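Local coordinates for protein hydrazine synthase subunit alpha (Candidatus Kuenenia stuttgartiensis, PDB 5C2V) that makes hydrazine within the anammox hydrazine synthase complex, condensing hydroxylamine formed in the gamma subunit with ammonia, at residues V71-F76 and F91-V96; T78-C83 and T124-I129; G423-W428 and G635-K640; T519-D524 and A546-Y551. All coordinates share one frame; numbering follows the deposited sequence.

Contact 1 (V71-F76 and F91-V96); sequences VLTNDF and FAFAGV. With BET (trimethyl glycine), chain B.
F76 and V96 bring the backbones closest, their CA atoms 5.6 Å apart, while at the other end L72 and F91 stand 11.0 Å apart, so the segments diverge and long side chains bridge the distance. Residues T73 to F76 form a type I beta turn, and 91-96 runs as strand. The main side-chain event is an edge-to-face pair: F93 presents its CZ/CE2 edge to a face of F76, with the ring planes at 90° and the centroids 5.3 Å apart. The closest atoms, F93 CZ and F76 CE2, are 3.6 Å apart, and the approach is offset toward the rim of F76. F93 CG lies between its backbone N and carbonyl carbon (chi1 63°), which carries the ring from the strand toward the turn. Where the backbones are farther apart, a methyl of L72, CD2, meets the edge of F91 in the ring plane, 3.5 Å from CE2. Beside these rings T73 OG1 is held by I59 N, and W106 makes a second edge-to-face pair with F76. The turn links outer strand 69-71 of one propeller blade to strand 76-84 of the next. Its far side belongs to the trimethyl glycine pocket, in which N74 and F76 are joined by G56, R58 and A77. There F76 O lies 3.3 Å from the methyl carbon C3 of the ligand, a placement consistent with electrostatic attraction to the quaternary ammonium. F76 thus combines an apolar ring packed in the blade with a backbone carbonyl turned to the quaternary ammonium end of the zwitterionic ligand.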
loop_
_atom_site.group_PDB
_atom_site.type_symbol
_atom_site.label_atom_id
_atom_site.label_comp_id
_atom_site.label_asym_id
_atom_site.label_seq_id
_atom_site.Cartn_x
_atom_site.Cartn_y
_atom_site.Cartn_z
ATOM N N VAL D 71 -22.996 -10.759 -41.402
ATOM C CA VAL D 71 -22.239 -9.528 -41.188
ATOM C C VAL D 71 -23.040 -8.296 -41.607
ATOM O O VAL D 71 -23.338 -8.110 -42.786
ATOM C CB VAL D 71 -20.908 -9.536 -41.967
ATOM C CG1 VAL D 71 -20.180 -8.213 -41.787
ATOM C CG2 VAL D 71 -20.034 -10.700 -41.525
ATOM N N LEU D 72 -23.399 -7.468 -40.630
ATOM C CA LEU D 72 -24.172 -6.251 -40.876
ATOM C C LEU D 72 -23.318 -5.059 -41.319
ATOM O O LEU D 72 -23.764 -4.214 -42.096
ATOM C CB LEU D 72 -24.966 -5.872 -39.621
ATOM C CG LEU D 72 -26.235 -6.676 -39.312
ATOM C CD1 LEU D 72 -25.916 -8.089 -38.840
ATOM C CD2 LEU D 72 -27.097 -5.956 -38.290
ATOM N N THR D 73 -22.089 -5.005 -40.818
ATOM C CA THR D 73 -21.240 -3.816 -40.904
ATOM C C THR D 73 -20.303 -3.772 -42.111
ATOM O O THR D 73 -19.386 -2.952 -42.146
ATOM C CB THR D 73 -20.406 -3.642 -39.628
ATOM O OG1 THR D 73 -19.771 -4.881 -39.293
ATOM C CG2 THR D 73 -21.306 -3.207 -38.483
ATOM N N ASN D 74 -20.521 -4.659 -43.080
ATOM C CA ASN D 74 -19.634 -4.810 -44.237
ATOM C C ASN D 74 -19.266 -3.494 -44.934
ATOM O O ASN D 74 -18.257 -3.423 -45.635
ATOM C CB ASN D 74 -20.279 -5.745 -45.265
ATOM C CG ASN D 74 -19.624 -7.112 -45.311
ATOM O OD1 ASN D 74 -18.425 -7.249 -45.069
ATOM N ND2 ASN D 74 -20.410 -8.134 -45.633
ATOM N N ASP D 75 -20.084 -2.461 -44.751
ATOM C CA ASP D 75 -19.764 -1.133 -45.265
ATOM C C ASP D 75 -18.723 -0.410 -44.408
ATOM O O ASP D 75 -18.194 0.627 -44.809
ATOM C CB ASP D 75 -21.030 -0.278 -45.360
ATOM C CG ASP D 75 -21.999 -0.788 -46.405
ATOM O OD1 ASP D 75 -21.973 -2.000 -46.701
ATOM O OD2 ASP D 75 -22.788 0.027 -46.931
ATOM N N PHE D 76 -18.434 -0.953 -43.230
ATOM C CA PHE D 76 -17.489 -0.326 -42.309
ATOM C C PHE D 76 -16.160 -1.071 -42.244
ATOM O O PHE D 76 -16.130 -2.297 -42.135
ATOM C CB PHE D 76 -18.088 -0.235 -40.904
ATOM C CG PHE D 76 -19.233 0.730 -40.792
ATOM C CD1 PHE D 76 -19.001 2.066 -40.512
ATOM C CD2 PHE D 76 -20.538 0.301 -40.957
ATOM C CE1 PHE D 76 -20.051 2.959 -40.405
ATOM C CE2 PHE D 76 -21.593 1.188 -40.851
ATOM C CZ PHE D 76 -21.348 2.519 -40.575
ATOM N N PHE D 91 -30.051 -1.236 -33.378
ATOM C CA PHE D 91 -28.970 -1.028 -32.426
ATOM C C PHE D 91 -28.048 0.119 -32.833
ATOM O O PHE D 91 -28.032 0.546 -33.991
ATOM C CB PHE D 91 -28.156 -2.316 -32.252
ATOM C CG PHE D 91 -27.352 -2.698 -33.460
ATOM C CD1 PHE D 91 -26.017 -2.337 -33.566
ATOM C CD2 PHE D 91 -27.927 -3.424 -34.488
ATOM C CE1 PHE D 91 -25.276 -2.690 -34.676
ATOM C CE2 PHE D 91 -27.190 -3.780 -35.597
ATOM C CZ PHE D 91 -25.864 -3.412 -35.693
ATOM N N ALA D 92 -27.283 0.608 -31.862
ATOM C CA ALA D 92 -26.300 1.657 -32.092
ATOM C C ALA D 92 -24.900 1.115 -31.842
ATOM O O ALA D 92 -24.724 0.157 -31.089
ATOM C CB ALA D 92 -26.576 2.857 -31.200
ATOM N N PHE D 93 -23.905 1.729 -32.474
ATOM C CA PHE D 93 -22.535 1.251 -32.363
ATOM C C PHE D 93 -21.512 2.324 -32.708
ATOM O O PHE D 93 -21.864 3.446 -33.074
ATOM C CB PHE D 93 -22.331 0.031 -33.267
ATOM C CG PHE D 93 -22.513 0.321 -34.734
ATOM C CD1 PHE D 93 -23.779 0.363 -35.295
ATOM C CD2 PHE D 93 -21.417 0.541 -35.553
ATOM C CE1 PHE D 93 -23.948 0.627 -36.643
ATOM C CE2 PHE D 93 -21.580 0.804 -36.901
ATOM C CZ PHE D 93 -22.848 0.845 -37.446
ATOM N N ALA D 94 -20.240 1.963 -32.587
ATOM C CA ALA D 94 -19.147 2.825 -33.010
ATOM C C ALA D 94 -18.517 2.235 -34.260
ATOM O O ALA D 94 -18.311 1.024 -34.342
ATOM C CB ALA D 94 -18.117 2.973 -31.905
ATOM N N GLY D 95 -18.215 3.081 -35.238
ATOM C CA GLY D 95 -17.690 2.581 -36.492
ATOM C C GLY D 95 -16.838 3.537 -37.300
ATOM O O GLY D 95 -16.930 4.758 -37.157
ATOM N N VAL D 96 -15.995 2.963 -38.152
ATOM C CA VAL D 96 -15.220 3.728 -39.117
ATOM C C VAL D 96 -15.668 3.355 -40.524
ATOM O O VAL D 96 -15.432 2.236 -40.981
ATOM C CB VAL D 96 -13.708 3.476 -38.972
ATOM C CG1 VAL D 96 -12.930 4.380 -39.917
ATOM C CG2 VAL D 96 -13.268 3.695 -37.535
HETATM N N BET B . -14.313 -6.029 -43.002
HETATM C CA BET B . -14.402 -7.132 -44.049
HETATM C C BET B . -14.601 -8.565 -43.317
HETATM O O BET B . -13.596 -9.314 -43.397
HETATM O OXT BET B . -15.721 -8.731 -42.780
HETATM C C1 BET B . -13.537 -4.850 -43.561
HETATM C C2 BET B . -13.593 -6.513 -41.743
HETATM C C3 BET B . -15.699 -5.511 -42.664
#

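Contact 2 (T78-C83 and T124-I129); sequences TAFDPC and TCRSPI
D81 and S127 face each other across two strands that run the same way, 79-83 and 124-129, whose axes are 15° apart and approach to 6.5 Å. Each of the two residues has positive phi and precedes a proline, so both strands carry the same local kink at matching positions, and the CA atoms of D81 and S127 are 5.3 Å apart. At the kink in 124-129, S127 N donates to D81 OD2 in a hydrogen bond of 3.0 Å, with an N-H...O angle of 145°; the donor comes from above the carboxylate plane. The same oxygen forms a salt bridge with R126 NE at 3.2 Å, the carboxylate and guanidinium planes being 49° apart. S127 OG gives at most a weak further bond to it. R126 reaches this place because its chain bends at chi3, and S127 OG then lies over the centre of the guanidinium. F80 adds an edge contact, its CE2 atom 3.8 Å from R126 NE and near the guanidinium plane. Farther along, C83 SG packs 3.9 Å from I129 CG2. Gathering an arginine and a backbone N-H on one oxygen would probably favour the ionised form of D81. These are the first strands of two successive blades of the six-bladed propeller, side by side but in separate sheets. On its own blade, strand 76-84 pairs with 90-97, and 124-131 pairs with 154-171. Q384 of strand 381-387 accepts from D81 N, while strand 228-233 packs against S127 and I129 through P231.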
loop_
_atom_site.group_PDB
_atom_site.type_symbol
_atom_site.label_atom_id
_atom_site.label_comp_id
_atom_site.label_asym_id
_atom_site.label_seq_id
_atom_site.Cartn_x
_atom_site.Cartn_y
_atom_site.Cartn_z
ATOM N N THR D 78 -14.023 -0.558 -39.761
ATOM C CA THR D 78 -13.955 -0.882 -38.342
ATOM C C THR D 78 -15.307 -0.641 -37.682
ATOM O O THR D 78 -15.859 0.452 -37.778
ATOM C CB THR D 78 -12.883 -0.045 -37.620
ATOM O OG1 THR D 78 -11.603 -0.282 -38.218
ATOM C CG2 THR D 78 -12.827 -0.406 -36.143
ATOM N N ALA D 79 -15.844 -1.662 -37.023
ATOM C CA ALA D 79 -17.119 -1.525 -36.327
ATOM C C ALA D 79 -17.143 -2.336 -35.035
ATOM O O ALA D 79 -16.716 -3.490 -35.009
ATOM C CB ALA D 79 -18.255 -1.941 -37.230
ATOM N N PHE D 80 -17.662 -1.729 -33.971
ATOM C CA PHE D 80 -17.665 -2.358 -32.654
ATOM C C PHE D 80 -18.632 -1.668 -31.690
ATOM O O PHE D 80 -19.352 -0.744 -32.074
ATOM C CB PHE D 80 -16.250 -2.363 -32.065
ATOM C CG PHE D 80 -15.631 -0.995 -31.947
ATOM C CD1 PHE D 80 -15.060 -0.377 -33.050
ATOM C CD2 PHE D 80 -15.610 -0.334 -30.731
ATOM C CE1 PHE D 80 -14.491 0.878 -32.942
ATOM C CE2 PHE D 80 -15.040 0.921 -30.618
ATOM C CZ PHE D 80 -14.480 1.528 -31.725
ATOM N N ASP D 81 -18.637 -2.133 -30.442
ATOM C CA ASP D 81 -19.499 -1.606 -29.379
ATOM C C ASP D 81 -20.993 -1.633 -29.710
ATOM O O ASP D 81 -21.613 -0.582 -29.861
ATOM C CB ASP D 81 -19.090 -0.172 -29.028
ATOM C CG ASP D 81 -17.834 -0.114 -28.183
ATOM O OD1 ASP D 81 -17.545 -1.105 -27.480
ATOM O OD2 ASP D 81 -17.139 0.922 -28.219
ATOM N N PRO D 82 -21.578 -2.838 -29.820
ATOM C CA PRO D 82 -23.017 -2.951 -30.082
ATOM C C PRO D 82 -23.874 -2.600 -28.865
ATOM O O PRO D 82 -23.546 -3.012 -27.754
ATOM C CB PRO D 82 -23.197 -4.434 -30.449
ATOM C CG PRO D 82 -21.803 -4.993 -30.605
ATOM C CD PRO D 82 -20.941 -4.160 -29.722
ATOM N N CYS D 83 -24.953 -1.851 -29.075
ATOM C CA CYS D 83 -25.960 -1.650 -28.034
ATOM C C CYS D 83 -27.360 -1.700 -28.637
ATOM O O CYS D 83 -27.691 -0.893 -29.503
ATOM C CB CYS D 83 -25.738 -0.320 -27.313
ATOM S SG CYS D 83 -26.771 -0.086 -25.846
ATOM N N THR D 124 -12.591 10.901 -31.502
ATOM C CA THR D 124 -13.031 9.509 -31.461
ATOM C C THR D 124 -14.297 9.335 -30.614
ATOM O O THR D 124 -14.466 10.010 -29.598
ATOM C CB THR D 124 -11.923 8.599 -30.896
ATOM O OG1 THR D 124 -10.675 8.919 -31.523
ATOM C CG2 THR D 124 -12.249 7.131 -31.130
ATOM N N CYS D 125 -15.179 8.429 -31.033
ATOM C CA CYS D 125 -16.406 8.132 -30.294
ATOM C C CYS D 125 -16.629 6.626 -30.159
ATOM O O CYS D 125 -16.368 5.871 -31.097
ATOM C CB CYS D 125 -17.617 8.767 -30.980
ATOM S SG CYS D 125 -17.461 10.531 -31.327
ATOM N N ARG D 126 -17.118 6.193 -29.000
ATOM C CA ARG D 126 -17.445 4.786 -28.792
ATOM C C ARG D 126 -18.392 4.544 -27.612
ATOM O O ARG D 126 -18.748 5.470 -26.875
ATOM C CB ARG D 126 -16.166 3.969 -28.591
ATOM C CG ARG D 126 -15.322 4.397 -27.401
ATOM C CD ARG D 126 -14.090 3.516 -27.264
ATOM N NE ARG D 126 -14.441 2.109 -27.093
ATOM C CZ ARG D 126 -14.513 1.494 -25.918
ATOM N NH1 ARG D 126 -14.255 2.161 -24.802
ATOM N NH2 ARG D 126 -14.841 0.211 -25.857
ATOM N N SER D 127 -18.763 3.275 -27.447
ATOM C CA SER D 127 -19.696 2.815 -26.414
ATOM C C SER D 127 -20.974 3.650 -26.279
ATOM O O SER D 127 -21.228 4.223 -25.220
ATOM C CB SER D 127 -18.983 2.760 -25.062
ATOM O OG SER D 127 -17.936 1.805 -25.078
ATOM N N PRO D 128 -21.785 3.721 -27.349
ATOM C CA PRO D 128 -23.066 4.428 -27.249
ATOM C C PRO D 128 -24.136 3.598 -26.542
ATOM O O PRO D 128 -24.151 2.375 -26.682
ATOM C CB PRO D 128 -23.438 4.669 -28.710
ATOM C CG PRO D 128 -22.864 3.493 -29.421
ATOM C CD PRO D 128 -21.596 3.126 -28.686
ATOM N N ILE D 129 -25.016 4.256 -25.793
ATOM C CA ILE D 129 -26.167 3.589 -25.189
ATOM C C ILE D 129 -27.413 4.452 -25.336
ATOM O O ILE D 129 -27.320 5.674 -25.482
ATOM C CB ILE D 129 -25.952 3.279 -23.690
ATOM C CG1 ILE D 129 -25.684 4.566 -22.907
ATOM C CG2 ILE D 129 -24.826 2.271 -23.495
ATOM C CD1 ILE D 129 -25.613 4.367 -21.411
#

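Contact 3 (G423-W428 and G635-K640); sequences GYPHSW and GLTLDK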
loop_
_atom_site.group_PDB
_atom_site.type_symbol
_atom_site.label_atom_id
_atom_site.label_comp_id
_atom_site.label_asym_id
_atom_site.label_seq_id
_atom_site.Cartn_x
_atom_site.Cartn_y
_atom_site.Cartn_z
ATOM N N GLY D 423 -25.190 38.132 -20.795
ATOM C CA GLY D 423 -23.974 38.916 -20.917
ATOM C C GLY D 423 -22.824 38.496 -20.020
ATOM O O GLY D 423 -21.883 39.263 -19.817
ATOM N N TYR D 424 -22.893 37.285 -19.479
ATOM C CA TYR D 424 -21.803 36.762 -18.662
ATOM C C TYR D 424 -20.656 36.264 -19.533
ATOM O O TYR D 424 -20.887 35.671 -20.586
ATOM C CB TYR D 424 -22.298 35.638 -17.750
ATOM C CG TYR D 424 -23.052 36.125 -16.537
ATOM C CD1 TYR D 424 -22.377 36.668 -15.453
ATOM C CD2 TYR D 424 -24.436 36.042 -16.473
ATOM C CE1 TYR D 424 -23.057 37.116 -14.340
ATOM C CE2 TYR D 424 -25.126 36.488 -15.363
ATOM C CZ TYR D 424 -24.430 37.024 -14.300
ATOM O OH TYR D 424 -25.103 37.472 -13.188
ATOM N N PRO D 425 -19.411 36.510 -19.096
ATOM C CA PRO D 425 -18.212 36.071 -19.819
ATOM C C PRO D 425 -18.163 34.555 -19.986
ATOM O O PRO D 425 -17.655 34.057 -20.991
ATOM C CB PRO D 425 -17.063 36.556 -18.928
ATOM C CG PRO D 425 -17.647 37.668 -18.123
ATOM C CD PRO D 425 -19.072 37.278 -17.885
ATOM N N HIS D 426 -18.693 33.836 -19.002
ATOM C CA HIS D 426 -18.694 32.380 -19.024
ATOM C C HIS D 426 -19.874 31.848 -18.218
ATOM O O HIS D 426 -20.373 32.526 -17.320
ATOM C CB HIS D 426 -17.375 31.838 -18.465
ATOM C CG HIS D 426 -17.076 30.426 -18.861
ATOM N ND1 HIS D 426 -17.700 29.340 -18.288
ATOM C CD2 HIS D 426 -16.206 29.922 -19.771
ATOM C CE1 HIS D 426 -17.235 28.228 -18.830
ATOM N NE2 HIS D 426 -16.327 28.556 -19.733
ATOM N N SER D 427 -20.323 30.641 -18.547
ATOM C CA SER D 427 -21.371 29.985 -17.773
ATOM C C SER D 427 -20.875 29.733 -16.354
ATOM O O SER D 427 -19.694 29.458 -16.147
ATOM C CB SER D 427 -21.794 28.673 -18.437
ATOM O OG SER D 427 -20.684 27.808 -18.609
ATOM N N TRP D 428 -21.769 29.836 -15.376
ATOM C CA TRP D 428 -21.361 29.675 -13.985
ATOM C C TRP D 428 -22.372 28.901 -13.140
ATOM O O TRP D 428 -23.519 28.698 -13.543
ATOM C CB TRP D 428 -21.086 31.047 -13.358
ATOM C CG TRP D 428 -22.238 32.002 -13.398
ATOM C CD1 TRP D 428 -22.647 32.750 -14.463
ATOM C CD2 TRP D 428 -23.113 32.335 -12.313
ATOM N NE1 TRP D 428 -23.732 33.517 -14.112
ATOM C CE2 TRP D 428 -24.037 33.281 -12.798
ATOM C CE3 TRP D 428 -23.208 31.919 -10.982
ATOM C CZ2 TRP D 428 -25.043 33.819 -11.999
ATOM C CZ3 TRP D 428 -24.208 32.454 -10.190
ATOM C CH2 TRP D 428 -25.112 33.393 -10.700
ATOM N N GLY D 635 -13.956 36.426 -12.006
ATOM C CA GLY D 635 -13.296 35.179 -12.346
ATOM C C GLY D 635 -13.975 34.359 -13.425
ATOM O O GLY D 635 -13.801 33.142 -13.481
ATOM N N LEU D 636 -14.760 35.013 -14.277
ATOM C CA LEU D 636 -15.412 34.311 -15.377
ATOM C C LEU D 636 -14.665 34.440 -16.704
ATOM O O LEU D 636 -15.063 33.842 -17.702
ATOM C CB LEU D 636 -16.850 34.802 -15.544
ATOM C CG LEU D 636 -17.790 34.495 -14.377
ATOM C CD1 LEU D 636 -19.243 34.689 -14.788
ATOM C CD2 LEU D 636 -17.560 33.084 -13.854
ATOM N N THR D 637 -13.584 35.211 -16.721
ATOM C CA THR D 637 -12.815 35.373 -17.950
ATOM C C THR D 637 -11.642 34.398 -17.983
ATOM O O THR D 637 -10.692 34.529 -17.211
ATOM C CB THR D 637 -12.293 36.813 -18.106
ATOM O OG1 THR D 637 -13.344 37.741 -17.805
ATOM C CG2 THR D 637 -11.805 37.051 -19.527
ATOM N N LEU D 638 -11.714 33.424 -18.887
ATOM C CA LEU D 638 -10.694 32.385 -18.991
ATOM C C LEU D 638 -9.349 32.963 -19.413
ATOM O O LEU D 638 -8.295 32.450 -19.037
ATOM C CB LEU D 638 -11.129 31.304 -19.982
ATOM C CG LEU D 638 -12.327 30.443 -19.577
ATOM C CD1 LEU D 638 -12.650 29.431 -20.665
ATOM C CD2 LEU D 638 -12.059 29.745 -18.255
ATOM N N ASP D 639 -9.402 34.031 -20.200
ATOM C CA ASP D 639 -8.206 34.723 -20.660
ATOM C C ASP D 639 -7.385 35.231 -19.477
ATOM O O ASP D 639 -6.158 35.137 -19.467
ATOM C CB ASP D 639 -8.599 35.887 -21.580
ATOM C CG ASP D 639 -7.453 36.370 -22.451
ATOM O OD1 ASP D 639 -6.290 36.342 -21.998
ATOM O OD2 ASP D 639 -7.720 36.786 -23.597
ATOM N N LYS D 640 -8.081 35.765 -18.479
ATOM C CA LYS D 640 -7.440 36.468 -17.375
ATOM C C LYS D 640 -7.232 35.629 -16.108
ATOM O O LYS D 640 -6.759 36.149 -15.097
ATOM C CB LYS D 640 -8.255 37.720 -17.046
ATOM C CG LYS D 640 -8.676 38.481 -18.293
ATOM C CD LYS D 640 -9.552 39.675 -17.977
ATOM C CE LYS D 640 -8.735 40.824 -17.424
ATOM N NZ LYS D 640 -9.562 42.054 -17.285
#
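L636 supplies most of the apolar contact, its side chain entering a recess formed by Y424, P425 and W428. CD1 does most of the touching: it lies 3.8 Å from Y424 CD1 and 3.9 Å from W428 CD1, meeting both rings obliquely, and 3.5 Å from the backbone H426 O. The other branch, CD2, turns to W428 CB, and L636 CB rests on the ring of P425, 3.8 Å from its CB. H426 CB in turn packs on L636 O. The two aromatic walls also pack on each other, W428 NE1 standing over the centre of the Y424 ring. A second apolar touch is made by L638, whose CD1 approaches H426 CD2 at 3.7 Å. The loop 423-428 leads into strand 428-433, central in a three-strand mixed sheet between 517-522 and 553-556, whereas 635-640 belongs to the cytochrome c region, consistent with the C-terminal heme domain. The contact therefore seats a loop of that region against the entry to the sheet, where L522 packs on H426, L636 and L638. Polar groups find partners within their own segment or outside both. H426 donates from ND1 to S427 O over 2.9 Å, almost straight at 178°, in the ring plane and on a carbonyl lone pair. This bond fixes the rotation of the imidazole and leaves its CD2 side toward L638. T637 OG1 is bonded to D613, and K640 NZ forms a salt bridge with E612.

Contact 4 (T519-D524 and A546-Y551); sequences TSQLSD and AYLRPY
D524 and R549 form a salt bridge in the middle domain, which binds the pentacoordinated heme c, where the end of strand 517-522 meets the loop leading to strand 553-556. R549 NE donates to D524 OD1 over 2.9 Å in a bent bond, 133° at the hydrogen. D524 OD1 accepts on its syn lone pair, but lies 32° out of the guanidinium plane. Bends at chi2 and chi3 fold the arginine back toward the carboxylate. All three guanidinium nitrogens have partners: NH2 makes a salt bridge with D219 and NH1 donates to D265 O, both from the propeller part of the chain. The backbone adds a bond from D524 N to L548 O, 2.7 Å long and with an N-H...O angle of 163°. L548 N is satisfied by a water 2.6 Å away, which gives a weak bond to L522 O. S523 OG pairs with S427 OG, and Q521 OE1 accepts from W431 NE1; the NE2 end of Q521 meets L548 CD1. Across the carboxylate from OD1, the other oxygen, D524 OD2, rests on the ring of P550, 3.5 Å from its CG.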
loop_
_atom_site.group_PDB
_atom_site.type_symbol
_atom_site.label_atom_id
_atom_site.label_comp_id
_atom_site.label_asym_id
_atom_site.label_seq_id
_atom_site.Cartn_x
_atom_site.Cartn_y
_atom_site.Cartn_z
ATOM N N THR D 519 -19.970 29.147 -2.634
ATOM C CA THR D 519 -19.464 30.077 -3.635
ATOM C C THR D 519 -20.053 29.873 -5.025
ATOM O O THR D 519 -20.586 28.806 -5.350
ATOM C CB THR D 519 -17.928 29.992 -3.753
ATOM O OG1 THR D 519 -17.431 31.163 -4.410
ATOM C CG2 THR D 519 -17.519 28.760 -4.541
ATOM N N SER D 520 -19.951 30.927 -5.830
ATOM C CA SER D 520 -20.272 30.879 -7.248
ATOM C C SER D 520 -18.973 30.884 -8.045
ATOM O O SER D 520 -18.018 31.571 -7.681
ATOM C CB SER D 520 -21.153 32.064 -7.650
ATOM O OG SER D 520 -22.309 32.148 -6.836
ATOM N N GLN D 521 -18.936 30.120 -9.130
ATOM C CA GLN D 521 -17.712 29.958 -9.902
ATOM C C GLN D 521 -17.992 29.464 -11.315
ATOM O O GLN D 521 -19.144 29.277 -11.701
ATOM C CB GLN D 521 -16.773 28.983 -9.200
ATOM C CG GLN D 521 -17.334 27.577 -9.119
ATOM C CD GLN D 521 -16.303 26.566 -8.676
ATOM O OE1 GLN D 521 -15.657 26.731 -7.643
ATOM N NE2 GLN D 521 -16.135 25.514 -9.466
ATOM N N LEU D 522 -16.922 29.235 -12.071
ATOM C CA LEU D 522 -17.019 28.746 -13.441
ATOM C C LEU D 522 -17.701 27.384 -13.511
ATOM O O LEU D 522 -17.647 26.599 -12.564
ATOM C CB LEU D 522 -15.629 28.657 -14.074
ATOM C CG LEU D 522 -14.850 29.951 -14.302
ATOM C CD1 LEU D 522 -13.364 29.657 -14.426
ATOM C CD2 LEU D 522 -15.355 30.656 -15.548
ATOM N N SER D 523 -18.345 27.111 -14.641
ATOM C CA SER D 523 -19.009 25.832 -14.852
ATOM C C SER D 523 -18.513 25.196 -16.147
ATOM O O SER D 523 -17.889 25.865 -16.972
ATOM C CB SER D 523 -20.528 26.008 -14.888
ATOM O OG SER D 523 -20.933 26.748 -16.024
ATOM N N ASP D 524 -18.782 23.902 -16.304
ATOM C CA ASP D 524 -18.304 23.117 -17.443
ATOM C C ASP D 524 -16.779 23.093 -17.524
ATOM O O ASP D 524 -16.209 22.920 -18.602
ATOM C CB ASP D 524 -18.889 23.647 -18.757
ATOM C CG ASP D 524 -20.371 23.358 -18.897
ATOM O OD1 ASP D 524 -20.839 22.344 -18.337
ATOM O OD2 ASP D 524 -21.068 24.140 -19.577
ATOM N N ALA D 546 -13.937 17.772 -10.178
ATOM C CA ALA D 546 -15.342 18.112 -10.015
ATOM C C ALA D 546 -15.763 19.086 -11.104
ATOM O O ALA D 546 -14.947 19.857 -11.604
ATOM C CB ALA D 546 -15.595 18.704 -8.636
ATOM N N TYR D 547 -17.029 19.023 -11.492
ATOM C CA TYR D 547 -17.542 19.897 -12.536
ATOM C C TYR D 547 -18.996 20.271 -12.280
ATOM O O TYR D 547 -19.793 19.446 -11.834
ATOM C CB TYR D 547 -17.398 19.231 -13.906
ATOM C CG TYR D 547 -17.888 17.800 -13.939
ATOM C CD1 TYR D 547 -17.040 16.749 -13.616
ATOM C CD2 TYR D 547 -19.197 17.503 -14.286
ATOM C CE1 TYR D 547 -17.482 15.441 -13.641
ATOM C CE2 TYR D 547 -19.649 16.198 -14.315
ATOM C CZ TYR D 547 -18.787 15.172 -13.992
ATOM O OH TYR D 547 -19.233 13.870 -14.019
ATOM N N LEU D 548 -19.331 21.523 -12.562
ATOM C CA LEU D 548 -20.698 21.999 -12.412
ATOM C C LEU D 548 -21.310 22.298 -13.771
ATOM O O LEU D 548 -20.668 22.902 -14.628
ATOM C CB LEU D 548 -20.741 23.252 -11.532
ATOM C CG LEU D 548 -20.313 23.120 -10.070
ATOM C CD1 LEU D 548 -20.212 24.493 -9.422
ATOM C CD2 LEU D 548 -21.282 22.233 -9.302
ATOM N N ARG D 549 -22.547 21.862 -13.974
ATOM C CA ARG D 549 -23.295 22.274 -15.152
ATOM C C ARG D 549 -23.752 23.714 -14.936
ATOM O O ARG D 549 -23.803 24.175 -13.795
ATOM C CB ARG D 549 -24.485 21.341 -15.407
ATOM C CG ARG D 549 -24.108 19.891 -15.702
ATOM C CD ARG D 549 -22.910 19.783 -16.641
ATOM N NE ARG D 549 -23.084 20.542 -17.878
ATOM C CZ ARG D 549 -23.658 20.067 -18.979
ATOM N NH1 ARG D 549 -24.124 18.825 -19.006
ATOM N NH2 ARG D 549 -23.767 20.835 -20.053
ATOM N N PRO D 550 -24.054 24.441 -16.026
ATOM C CA PRO D 550 -24.519 25.829 -15.910
ATOM C C PRO D 550 -25.705 25.990 -14.958
ATOM O O PRO D 550 -26.625 25.172 -14.989
ATOM C CB PRO D 550 -24.924 26.178 -17.342
ATOM C CG PRO D 550 -24.031 25.341 -18.184
ATOM C CD PRO D 550 -23.855 24.048 -17.433
ATOM N N TYR D 551 -25.642 27.010 -14.100
ATOM C CA TYR D 551 -26.715 27.362 -13.163
ATOM C C TYR D 551 -26.913 26.315 -12.060
ATOM O O TYR D 551 -27.595 26.565 -11.067
ATOM C CB TYR D 551 -28.033 27.591 -13.919
ATOM C CG TYR D 551 -29.224 27.840 -13.024
ATOM C CD1 TYR D 551 -29.380 29.051 -12.364
ATOM C CD2 TYR D 551 -30.190 26.860 -12.834
ATOM C CE1 TYR D 551 -30.467 29.281 -11.541
ATOM C CE2 TYR D 551 -31.279 27.081 -12.014
ATOM C CZ TYR D 551 -31.413 28.293 -11.371
ATOM O OH TYR D 551 -32.498 28.517 -10.554
HETATM O O HOH W 1 -17.484 23.200 -13.098
#

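Overall arrangement
The four contacts fall into two pairs. Contacts 1 and 2, with centres 9 Å apart, interlock in the propeller: strands 90-97 and 76-84 are neighbours in one sheet, bonded where A92 N meets C83 O at 2.8 Å. Contacts 3 and 4, 11 Å apart, meet around the mixed sheet, with Y551 N bonded to W428 O at 2.8 Å; both segments of contact 4 fall between those of contact 3 in sequence. The pairs lie well apart, contacts 2 and 4 coming no nearer than about 14 Å between closest atoms. Contact 1 borders the trimethyl glycine, whereas the L548 side chain of contact 4 is about 8 Å from a heme c.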